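Glycerol dehydratase (Clostridium butyricum, PDB 1R9D) probably acts as a B12-independent glycyl-radical lyase that dehydrates glycerol, a molecule bound in this crystal form. Local coordinates at residues A[227-230]-A[231-235]; A[237-240]-A[241-245]. All blocks are in the same frame, centred on the assembly; numbering follows the deposited sequence.

In the fold
Following the chain from the N terminus, the long helix 197-230 ends at interaction 1, where residues 227-230 are joined by local hydrogen bonds to the loop 231-235. Helix 236-252 starts directly afterwards, and interaction 2 (237-240 with 241-245) lies in its first turns. The two contacts are in series along the chain, neither nested nor crossed, with centres about 8 Å apart. Together they form one end of a helical hairpin on the protein surface, far from the centre of the chain. Side chains join its two arms: Lys227 NZ lies 2.8 Å from Asn243 OD1, and Leu242 CD1 packs against Ile229 CG2 and Thr233 OG1.

Interaction 1 of 2, residues A[227-230]-A[231-235]; sequences KEIA and DNTSD
The last turn of helix 197-230 passes into the loop 231-235 through bonds from Asp231, Asn232 and Thr233 back to carbonyls of the helix. Asp231 N still makes an i-to-i-4 bond, 2.9 Å to Lys227 O. After it the chain tightens: Asn232 N reaches back only three residues, 2.9 Å to Ile229 O, and Thr233 N closes a type I beta turn on Ala230 O at 3.1 Å. This is the C-terminal end of one arm of a helical hairpin; the turn begins the connection to helix 236-252, and Asp235 ends it as the N-cap of that helix, its OD1 accepting from Arg238 N. Thr233 adds a side-chain bond: its OG1 donates to Ile229 O over 2.7 Å, coming from above the carbonyl plane, while Asn232 N approaches the same oxygen from the opposite face. Two donors therefore grip this one acceptor. The Thr233 hydroxyl lies beside its own backbone N (chi1 -59°), which turns it back to the helix, with Ile229 CG2 3.9 Å from OG1. Asp231 CG comes within 3.3 Å of Lys227 O, the acceptor of its own backbone N. Lys227 NZ remains 6.1 Å from Asp231 OD2 and is held by Asn243.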
loop_
_atom_site.group_PDB
_atom_site.type_symbol
_atom_site.label_atom_id
_atom_site.label_comp_id
_atom_site.label_asym_id
_atom_site.label_seq_id
_atom_site.Cartn_x
_atom_site.Cartn_y
_atom_site.Cartn_z
ATOM N N LYS A 227 35.355 16.129 -21.310
ATOM C CA LYS A 227 35.930 16.376 -22.637
ATOM C C LYS A 227 35.671 17.812 -23.075
ATOM O O LYS A 227 36.546 18.477 -23.629
ATOM C CB LYS A 227 35.319 15.424 -23.668
ATOM C CG LYS A 227 35.940 14.039 -23.705
ATOM C CD LYS A 227 37.359 14.082 -24.263
ATOM C CE LYS A 227 37.943 12.681 -24.391
ATOM N NZ LYS A 227 39.342 12.683 -24.902
ATOM N N GLU A 228 34.453 18.272 -22.825
ATOM C CA GLU A 228 34.022 19.619 -23.166
ATOM C C GLU A 228 34.918 20.674 -22.513
ATOM O O GLU A 228 35.274 21.678 -23.137
ATOM C CB GLU A 228 32.567 19.786 -22.721
ATOM C CG GLU A 228 32.009 21.193 -22.761
ATOM C CD GLU A 228 30.562 21.238 -22.290
ATOM O OE1 GLU A 228 30.031 22.350 -22.075
ATOM O OE2 GLU A 228 29.954 20.153 -22.139
ATOM N N ILE A 229 35.278 20.444 -21.255
ATOM C CA ILE A 229 36.139 21.368 -20.529
ATOM C C ILE A 229 37.578 21.230 -21.021
ATOM O O ILE A 229 38.283 22.227 -21.192
ATOM C CB ILE A 229 36.095 21.093 -19.005
ATOM C CG1 ILE A 229 34.692 21.383 -18.465
ATOM C CG2 ILE A 229 37.116 21.957 -18.287
ATOM C CD1 ILE A 229 34.524 21.074 -16.979
ATOM N N ALA A 230 38.001 19.990 -21.257
ATOM C CA ALA A 230 39.353 19.705 -21.727
ATOM C C ALA A 230 39.652 20.417 -23.042
ATOM O O ALA A 230 40.731 20.986 -23.219
ATOM C CB ALA A 230 39.538 18.203 -21.902
ATOM N N ASP A 231 38.694 20.375 -23.961
ATOM C CA ASP A 231 38.857 21.013 -25.261
ATOM C C ASP A 231 38.966 22.529 -25.134
ATOM O O ASP A 231 39.364 23.211 -26.081
ATOM C CB ASP A 231 37.688 20.641 -26.176
ATOM C CG ASP A 231 37.740 19.190 -26.629
ATOM O OD1 ASP A 231 36.738 18.708 -27.200
ATOM O OD2 ASP A 231 38.783 18.531 -26.427
ATOM N N ASN A 232 38.621 23.050 -23.960
ATOM C CA ASN A 232 38.685 24.485 -23.707
ATOM C C ASN A 232 39.701 24.790 -22.605
ATOM O O ASN A 232 39.546 25.747 -21.849
ATOM C CB ASN A 232 37.296 25.005 -23.318
ATOM C CG ASN A 232 37.263 26.512 -23.122
ATOM O OD1 ASN A 232 37.883 27.263 -23.876
ATOM N ND2 ASN A 232 36.524 26.961 -22.116
ATOM N N THR A 233 40.749 23.973 -22.532
ATOM C CA THR A 233 41.799 24.134 -21.525
ATOM C C THR A 233 43.174 24.302 -22.180
ATOM O O THR A 233 43.623 23.428 -22.923
ATOM C CB THR A 233 41.848 22.907 -20.578
ATOM O OG1 THR A 233 40.580 22.755 -19.926
ATOM C CG2 THR A 233 42.932 23.086 -19.523
ATOM N N SER A 234 43.840 25.419 -21.895
ATOM C CA SER A 234 45.160 25.692 -22.467
ATOM C C SER A 234 46.259 24.833 -21.846
ATOM O O SER A 234 47.062 24.224 -22.557
ATOM C CB SER A 234 45.524 27.172 -22.294
ATOM O OG SER A 234 44.609 28.012 -22.976
ATOM N N ASP A 235 46.291 24.788 -20.519
ATOM C CA ASP A 235 47.301 24.017 -19.801
ATOM C C ASP A 235 47.328 22.541 -20.192
ATOM O O ASP A 235 46.360 21.808 -19.990
ATOM C CB ASP A 235 47.084 24.155 -18.295
ATOM C CG ASP A 235 48.187 23.508 -17.493
ATOM O OD1 ASP A 235 48.180 22.264 -17.364
ATOM O OD2 ASP A 235 49.070 24.243 -17.005
#

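Interaction 2 of 2, residues A[237-240]-A[241-245]; sequences KRKA and ELNEI
Arg238 and Glu241 meet nearly at right angles in the first turns of helix 236-252, their guanidinium and carboxylate planes 74° apart. One salt bridge joins them: Arg238 NH1 donates to Glu241 OE1 at 2.7 Å with an N-H...O angle of 152°. The oxygen sits near the guanidinium plane, at the edge of the group, and receives the bond on its anti lone pair, the one turned away from OE2. A bend in the arginine brings the two together: CG runs anti to the backbone N, then chi2 of 52° folds the chain toward the next turn, where CD also lies 3.2 Å from Glu241 OE1. Leu242 approaches the same guanidinium from a different direction, its CD2 methyl over one face, offset toward the rim, 3.7 Å from Arg238 NH2. Glu241 OE2 meets the aliphatic part of the extended Lys237, lying 3.8 Å from its CG, whereas the lysine NZ is 4.9 Å away. Lys239 and Asn243 run side by side, pointing the same way, with Lys239 CG 4.0 Å from Asn243 ND2, the amide OD1 being taken by Lys227. Beneath these groups run regular i-to-i-4 backbone bonds, including Leu242 N to Arg238 O at 2.9 Å. Leu242 also packs on Ala230 of helix 197-230. Both ends of the salt bridge have further partners: Arg238 NH1 also donates to Glu70 O, and Glu241 OE2 pairs with Arg12. The glutamate thus bridges two arginines, one on each carboxylate oxygen, an arrangement that probably favours its ionised form and links this helix to more N-terminal parts of the chain.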
loop_
_atom_site.group_PDB
_atom_site.type_symbol
_atom_site.label_atom_id
_atom_site.label_comp_id
_atom_site.label_asym_id
_atom_site.label_seq_id
_atom_site.Cartn_x
_atom_site.Cartn_y
_atom_site.Cartn_z
ATOM N N LYS A 237 48.934 19.994 -18.878
ATOM C CA LYS A 237 48.799 19.059 -17.769
ATOM C C LYS A 237 47.339 18.847 -17.369
ATOM O O LYS A 237 46.874 17.710 -17.273
ATOM C CB LYS A 237 49.604 19.545 -16.560
ATOM C CG LYS A 237 49.605 18.558 -15.400
ATOM C CD LYS A 237 50.470 19.038 -14.248
ATOM C CE LYS A 237 50.471 18.019 -13.116
ATOM N NZ LYS A 237 51.378 18.419 -12.005
ATOM N N ARG A 238 46.623 19.941 -17.136
ATOM C CA ARG A 238 45.222 19.867 -16.744
ATOM C C ARG A 238 44.367 19.291 -17.871
ATOM O O ARG A 238 43.414 18.549 -17.624
ATOM C CB ARG A 238 44.715 21.259 -16.342
ATOM C CG ARG A 238 43.278 21.293 -15.831
ATOM C CD ARG A 238 43.054 20.268 -14.721
ATOM N NE ARG A 238 41.681 20.284 -14.219
ATOM C CZ ARG A 238 41.157 19.327 -13.458
ATOM N NH1 ARG A 238 41.889 18.276 -13.115
ATOM N NH2 ARG A 238 39.903 19.422 -13.041
ATOM N N LYS A 239 44.708 19.631 -19.110
ATOM C CA LYS A 239 43.966 19.126 -20.255
ATOM C C LYS A 239 44.043 17.601 -20.267
ATOM O O LYS A 239 43.050 16.921 -20.531
ATOM C CB LYS A 239 44.544 19.699 -21.555
ATOM C CG LYS A 239 43.715 19.401 -22.786
ATOM C CD LYS A 239 44.288 20.101 -24.014
ATOM C CE LYS A 239 43.388 19.905 -25.220
ATOM N NZ LYS A 239 43.930 20.579 -26.429
ATOM N N ALA A 240 45.224 17.067 -19.965
ATOM C CA ALA A 240 45.422 15.623 -19.933
ATOM C C ALA A 240 44.623 15.004 -18.786
ATOM O O ALA A 240 44.103 13.894 -18.908
ATOM C CB ALA A 240 46.901 15.299 -19.772
ATOM N N GLU A 241 44.533 15.729 -17.676
ATOM C CA GLU A 241 43.784 15.258 -16.509
ATOM C C GLU A 241 42.303 15.133 -16.855
ATOM O O GLU A 241 41.679 14.108 -16.588
ATOM C CB GLU A 241 43.958 16.232 -15.336
ATOM C CG GLU A 241 45.270 16.073 -14.574
ATOM C CD GLU A 241 45.528 17.201 -13.585
ATOM O OE1 GLU A 241 44.563 17.870 -13.155
ATOM O OE2 GLU A 241 46.706 17.412 -13.225
ATOM N N LEU A 242 41.746 16.184 -17.450
ATOM C CA LEU A 242 40.338 16.192 -17.829
ATOM C C LEU A 242 40.006 15.107 -18.847
ATOM O O LEU A 242 38.908 14.551 -18.830
ATOM C CB LEU A 242 39.956 17.566 -18.376
ATOM C CG LEU A 242 39.922 18.656 -17.305
ATOM C CD1 LEU A 242 39.950 20.030 -17.945
ATOM C CD2 LEU A 242 38.677 18.473 -16.453
ATOM N N ASN A 243 40.950 14.806 -19.736
ATOM C CA ASN A 243 40.728 13.764 -20.730
ATOM C C ASN A 243 40.756 12.394 -20.072
ATOM O O ASN A 243 40.080 11.467 -20.516
ATOM C CB ASN A 243 41.783 13.818 -21.838
ATOM C CG ASN A 243 41.425 14.805 -22.928
ATOM O OD1 ASN A 243 40.290 14.826 -23.408
ATOM N ND2 ASN A 243 42.391 15.621 -23.334
ATOM N N GLU A 244 41.549 12.266 -19.013
ATOM C CA GLU A 244 41.637 10.998 -18.307
ATOM C C GLU A 244 40.353 10.783 -17.507
ATOM O O GLU A 244 39.884 9.656 -17.361
ATOM C CB GLU A 244 42.852 10.978 -17.375
ATOM C CG GLU A 244 42.996 9.678 -16.596
ATOM C CD GLU A 244 43.235 8.472 -17.490
ATOM O OE1 GLU A 244 42.949 8.551 -18.706
ATOM O OE2 GLU A 244 43.701 7.432 -16.975
ATOM N N ILE A 245 39.791 11.874 -16.997
ATOM C CA ILE A 245 38.548 11.811 -16.236
ATOM C C ILE A 245 37.434 11.363 -17.179
ATOM O O ILE A 245 36.626 10.499 -16.841
ATOM C CB ILE A 245 38.189 13.198 -15.640
ATOM C CG1 ILE A 245 39.198 13.567 -14.550
ATOM C CG2 ILE A 245 36.776 13.186 -15.083
ATOM C CD1 ILE A 245 39.013 14.963 -13.993
#